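Local atomic coordinates of GEO10716p1 (PDB entry 7BTG), a protein that probably removes phosphate from phosphorylated protein side chains, as an arginine phosphatase of the low molecular weight protein tyrosine phosphatase family. Residues P49-G61 with P126-Y139. The protein carries 1 engineered substitution. Sequence-based numbering, arbitrary orientation.
Sequences PQARGQQLLKQHG and PYFIQGMGGFNAAY
The guanidinium of Arg52 reaches out of helix 51-58 into the backbone of the loop that leads into helix 133-154, its edge turned to the carbonyls of Tyr127, Ile129 and Gly131. NH1 makes a weak hydrogen bond to Tyr127 O (3.3 Å); NH2 points at Ile129 O, but it is modelled too close to Gly131 O, so that bond is doubtful. With CG set between the backbone N and the carbonyl carbon (chi1 60°) and the chain bent again at chi2 and chi3, the side chain crosses Phe135 at about a right angle; Arg52 CG lies 3.4 Å from Phe135 CE2, which also approaches one face of the guanidinium. Gly53 CA is 3.5 Å from Phe135 CE1. Gln50 NE2 meets the ring edge, 3.2 Å from Phe135 CZ, while Pro126 CG sits over the centre of one face. An alanine in place of Phe135 is likely to open a gap beside Gly53 and leave the Arg52 chain freer to swing. In the alpha/beta fold of the low molecular weight protein tyrosine phosphatases, a four-stranded parallel sheet of order 2-1-3-4 flanked by helices, this contact joins helix 51-58 to the start of helix 133-154, and Phe135 also touches Cys12 and Met16. Gln50 OE1 lies over one face of the Tyr127 ring, 3.5 Å from Tyr127 CE2; the Tyr127 hydroxyl is hydrogen-bonded to Asn44. Further along, Leu56 CD2 packs against Phe135 CB at 3.8 Å. At the far end the His60 and Tyr139 rings stack face to face, centroids 4.4 Å apart and planes at 25°, and a water bridges His60 ND1, weakly, to Tyr139 OH.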
# COMPACT_ATOMS: atom_id res chain seq x y z
N PRO A 49 2.42 10.84 7.72
CA PRO A 49 1.43 10.85 6.64
C PRO A 49 0.66 12.16 6.63
O PRO A 49 0.49 12.82 7.65
CB PRO A 49 0.51 9.67 6.99
CG PRO A 49 1.39 8.75 7.78
CD PRO A 49 2.22 9.68 8.61
N GLN A 50 0.23 12.55 5.43
CA GLN A 50 -0.39 13.84 5.27
C GLN A 50 -1.62 13.95 6.16
O GLN A 50 -2.41 13.02 6.27
CB GLN A 50 -0.78 14.06 3.81
CG GLN A 50 -0.97 15.50 3.50
CD GLN A 50 -1.61 15.73 2.15
OE1 GLN A 50 -1.16 16.56 1.36
NE2 GLN A 50 -2.69 14.99 1.88
N ALA A 51 -1.77 15.12 6.79
CA ALA A 51 -2.64 15.24 7.96
C ALA A 51 -4.08 14.84 7.65
O ALA A 51 -4.73 14.20 8.48
CB ALA A 51 -2.57 16.67 8.50
N ARG A 52 -4.58 15.19 6.47
CA ARG A 52 -5.98 14.87 6.20
C ARG A 52 -6.23 13.38 6.03
O ARG A 52 -7.39 12.96 6.01
CB ARG A 52 -6.46 15.64 4.98
CG ARG A 52 -5.69 15.35 3.74
CD ARG A 52 -5.57 16.58 2.85
NE ARG A 52 -6.62 16.73 1.85
CZ ARG A 52 -6.37 17.08 0.59
NH1 ARG A 52 -5.12 17.28 0.21
NH2 ARG A 52 -7.35 17.22 -0.29
N GLY A 53 -5.18 12.56 5.92
CA GLY A 53 -5.34 11.13 5.82
C GLY A 53 -5.32 10.50 7.19
O GLY A 53 -6.03 9.53 7.46
N GLN A 54 -4.49 11.05 8.08
CA GLN A 54 -4.52 10.64 9.48
C GLN A 54 -5.87 10.97 10.11
O GLN A 54 -6.33 10.25 11.01
CB GLN A 54 -3.39 11.32 10.25
CG GLN A 54 -1.99 10.83 9.87
CD GLN A 54 -0.91 11.31 10.84
OE1 GLN A 54 -0.29 12.35 10.62
NE2 GLN A 54 -0.67 10.54 11.89
N GLN A 55 -6.52 12.03 9.65
CA GLN A 55 -7.85 12.35 10.13
C GLN A 55 -8.86 11.30 9.67
O GLN A 55 -9.55 10.69 10.49
CB GLN A 55 -8.27 13.74 9.68
CG GLN A 55 -7.67 14.84 10.55
CD GLN A 55 -7.77 14.52 12.04
OE1 GLN A 55 -8.83 14.70 12.65
NE2 GLN A 55 -6.66 14.04 12.63
N LEU A 56 -8.93 11.08 8.36
CA LEU A 56 -9.82 10.05 7.83
C LEU A 56 -9.58 8.71 8.52
O LEU A 56 -10.52 7.99 8.84
CB LEU A 56 -9.65 9.95 6.32
CG LEU A 56 -10.46 8.89 5.59
CD1 LEU A 56 -11.93 9.06 5.89
CD2 LEU A 56 -10.20 9.02 4.11
N LEU A 57 -8.32 8.39 8.79
CA LEU A 57 -8.02 7.15 9.50
C LEU A 57 -8.57 7.16 10.92
O LEU A 57 -9.25 6.21 11.33
CB LEU A 57 -6.51 6.92 9.51
CG LEU A 57 -5.96 6.42 8.17
CD1 LEU A 57 -4.44 6.45 8.20
CD2 LEU A 57 -6.46 5.00 7.90
N LYS A 58 -8.27 8.21 11.70
CA LYS A 58 -8.82 8.32 13.05
C LYS A 58 -10.34 8.23 13.04
O LYS A 58 -10.94 7.52 13.86
CB LYS A 58 -8.39 9.64 13.70
CG LYS A 58 -9.41 10.19 14.71
CD LYS A 58 -8.95 11.47 15.39
CE LYS A 58 -8.18 11.19 16.67
NZ LYS A 58 -7.78 12.47 17.33
N GLN A 59 -10.99 8.92 12.11
CA GLN A 59 -12.42 8.80 11.94
C GLN A 59 -12.88 7.35 11.72
O GLN A 59 -14.07 7.07 11.85
CB GLN A 59 -12.83 9.72 10.79
CG GLN A 59 -14.13 9.42 10.10
CD GLN A 59 -14.35 10.35 8.94
OE1 GLN A 59 -13.90 11.50 8.97
NE2 GLN A 59 -15.03 9.87 7.90
N HIS A 60 -11.96 6.42 11.42
CA HIS A 60 -12.29 5.00 11.32
C HIS A 60 -11.61 4.17 12.39
O HIS A 60 -11.48 2.95 12.24
CB HIS A 60 -11.93 4.47 9.94
CG HIS A 60 -12.91 4.85 8.88
ND1 HIS A 60 -14.01 4.08 8.58
CD2 HIS A 60 -12.97 5.93 8.06
CE1 HIS A 60 -14.70 4.65 7.60
NE2 HIS A 60 -14.09 5.78 7.27
N GLY A 61 -11.16 4.81 13.47
CA GLY A 61 -10.55 4.09 14.57
C GLY A 61 -9.12 3.69 14.35
O GLY A 61 -8.56 2.96 15.17
N PRO A 126 -4.21 11.09 -3.98
CA PRO A 126 -5.06 12.17 -3.48
C PRO A 126 -4.32 13.41 -3.01
O PRO A 126 -4.98 14.39 -2.65
CB PRO A 126 -5.78 11.52 -2.29
CG PRO A 126 -4.75 10.60 -1.72
CD PRO A 126 -3.97 10.07 -2.94
N TYR A 127 -2.98 13.38 -3.00
CA TYR A 127 -2.17 14.46 -2.42
C TYR A 127 -2.62 15.84 -2.87
O TYR A 127 -2.72 16.76 -2.05
CB TYR A 127 -0.70 14.25 -2.79
CG TYR A 127 0.29 15.12 -2.03
CD1 TYR A 127 0.66 16.38 -2.50
CD2 TYR A 127 0.87 14.66 -0.86
CE1 TYR A 127 1.58 17.18 -1.79
CE2 TYR A 127 1.78 15.45 -0.15
CZ TYR A 127 2.13 16.70 -0.63
OH TYR A 127 3.02 17.45 0.09
N PHE A 128 -2.91 16.02 -4.15
CA PHE A 128 -3.16 17.33 -4.73
C PHE A 128 -4.64 17.56 -5.04
O PHE A 128 -4.99 18.55 -5.69
CB PHE A 128 -2.35 17.50 -6.02
CG PHE A 128 -2.60 16.39 -7.00
CD1 PHE A 128 -1.77 15.28 -7.03
CD2 PHE A 128 -3.68 16.45 -7.86
CE1 PHE A 128 -2.01 14.26 -7.92
CE2 PHE A 128 -3.93 15.42 -8.75
CZ PHE A 128 -3.09 14.32 -8.78
N ILE A 129 -5.50 16.64 -4.64
CA ILE A 129 -6.92 16.73 -4.90
C ILE A 129 -7.55 17.54 -3.78
O ILE A 129 -7.40 17.20 -2.60
CB ILE A 129 -7.55 15.34 -5.00
CG1 ILE A 129 -6.99 14.60 -6.22
CG2 ILE A 129 -9.06 15.45 -5.09
CD1 ILE A 129 -7.36 15.24 -7.56
N GLN A 130 -8.23 18.63 -4.14
CA GLN A 130 -8.75 19.54 -3.12
C GLN A 130 -9.88 18.86 -2.35
O GLN A 130 -10.78 18.26 -2.94
CB GLN A 130 -9.24 20.84 -3.76
CG GLN A 130 -9.22 22.03 -2.77
CD GLN A 130 -10.02 23.25 -3.26
OE1 GLN A 130 -9.90 23.67 -4.41
NE2 GLN A 130 -10.84 23.80 -2.38
N GLY A 131 -9.84 18.97 -1.03
CA GLY A 131 -10.88 18.40 -0.21
C GLY A 131 -10.59 16.95 0.10
O GLY A 131 -9.45 16.47 -0.01
N MET A 132 -11.64 16.23 0.48
CA MET A 132 -11.52 14.86 0.97
C MET A 132 -11.97 13.81 -0.04
O MET A 132 -11.78 12.62 0.23
CB MET A 132 -12.34 14.70 2.25
CG MET A 132 -11.72 15.36 3.44
SD MET A 132 -10.12 14.63 3.81
CE MET A 132 -9.90 15.30 5.45
N GLY A 133 -12.55 14.22 -1.17
CA GLY A 133 -13.08 13.24 -2.11
C GLY A 133 -12.03 12.27 -2.63
O GLY A 133 -12.31 11.09 -2.82
N GLY A 134 -10.80 12.76 -2.85
CA GLY A 134 -9.75 11.86 -3.29
C GLY A 134 -9.35 10.87 -2.21
O GLY A 134 -9.12 9.70 -2.50
N PHE A 135 -9.24 11.33 -0.97
CA PHE A 135 -8.88 10.40 0.10
C PHE A 135 -9.99 9.39 0.34
O PHE A 135 -9.71 8.22 0.65
CB PHE A 135 -8.59 11.17 1.39
CG PHE A 135 -7.16 11.58 1.53
CD1 PHE A 135 -6.24 10.75 2.17
CD2 PHE A 135 -6.72 12.80 1.03
CE1 PHE A 135 -4.93 11.13 2.31
CE2 PHE A 135 -5.40 13.18 1.16
CZ PHE A 135 -4.51 12.34 1.80
N ASN A 136 -11.25 9.80 0.18
CA ASN A 136 -12.37 8.91 0.49
C ASN A 136 -12.47 7.79 -0.53
O ASN A 136 -12.62 6.63 -0.17
CB ASN A 136 -13.68 9.70 0.56
CG ASN A 136 -13.75 10.58 1.79
OD1 ASN A 136 -13.29 10.20 2.87
ND2 ASN A 136 -14.31 11.77 1.64
N ALA A 137 -12.38 8.14 -1.82
CA ALA A 137 -12.33 7.10 -2.85
C ALA A 137 -11.15 6.15 -2.61
O ALA A 137 -11.31 4.93 -2.71
CB ALA A 137 -12.22 7.75 -4.23
N ALA A 138 -9.97 6.69 -2.30
CA ALA A 138 -8.81 5.83 -2.12
C ALA A 138 -9.00 4.91 -0.93
O ALA A 138 -8.62 3.73 -0.97
CB ALA A 138 -7.54 6.68 -1.94
N TYR A 139 -9.55 5.44 0.16
CA TYR A 139 -9.78 4.60 1.33
C TYR A 139 -10.67 3.42 0.98
O TYR A 139 -10.39 2.29 1.37
CB TYR A 139 -10.40 5.44 2.45
CG TYR A 139 -10.80 4.60 3.64
CD1 TYR A 139 -12.06 4.01 3.71
CD2 TYR A 139 -9.93 4.40 4.70
CE1 TYR A 139 -12.42 3.25 4.79
CE2 TYR A 139 -10.29 3.63 5.78
CZ TYR A 139 -11.54 3.06 5.81
OH TYR A 139 -11.92 2.28 6.88
O HOH W 1 -14.20 1.34 7.85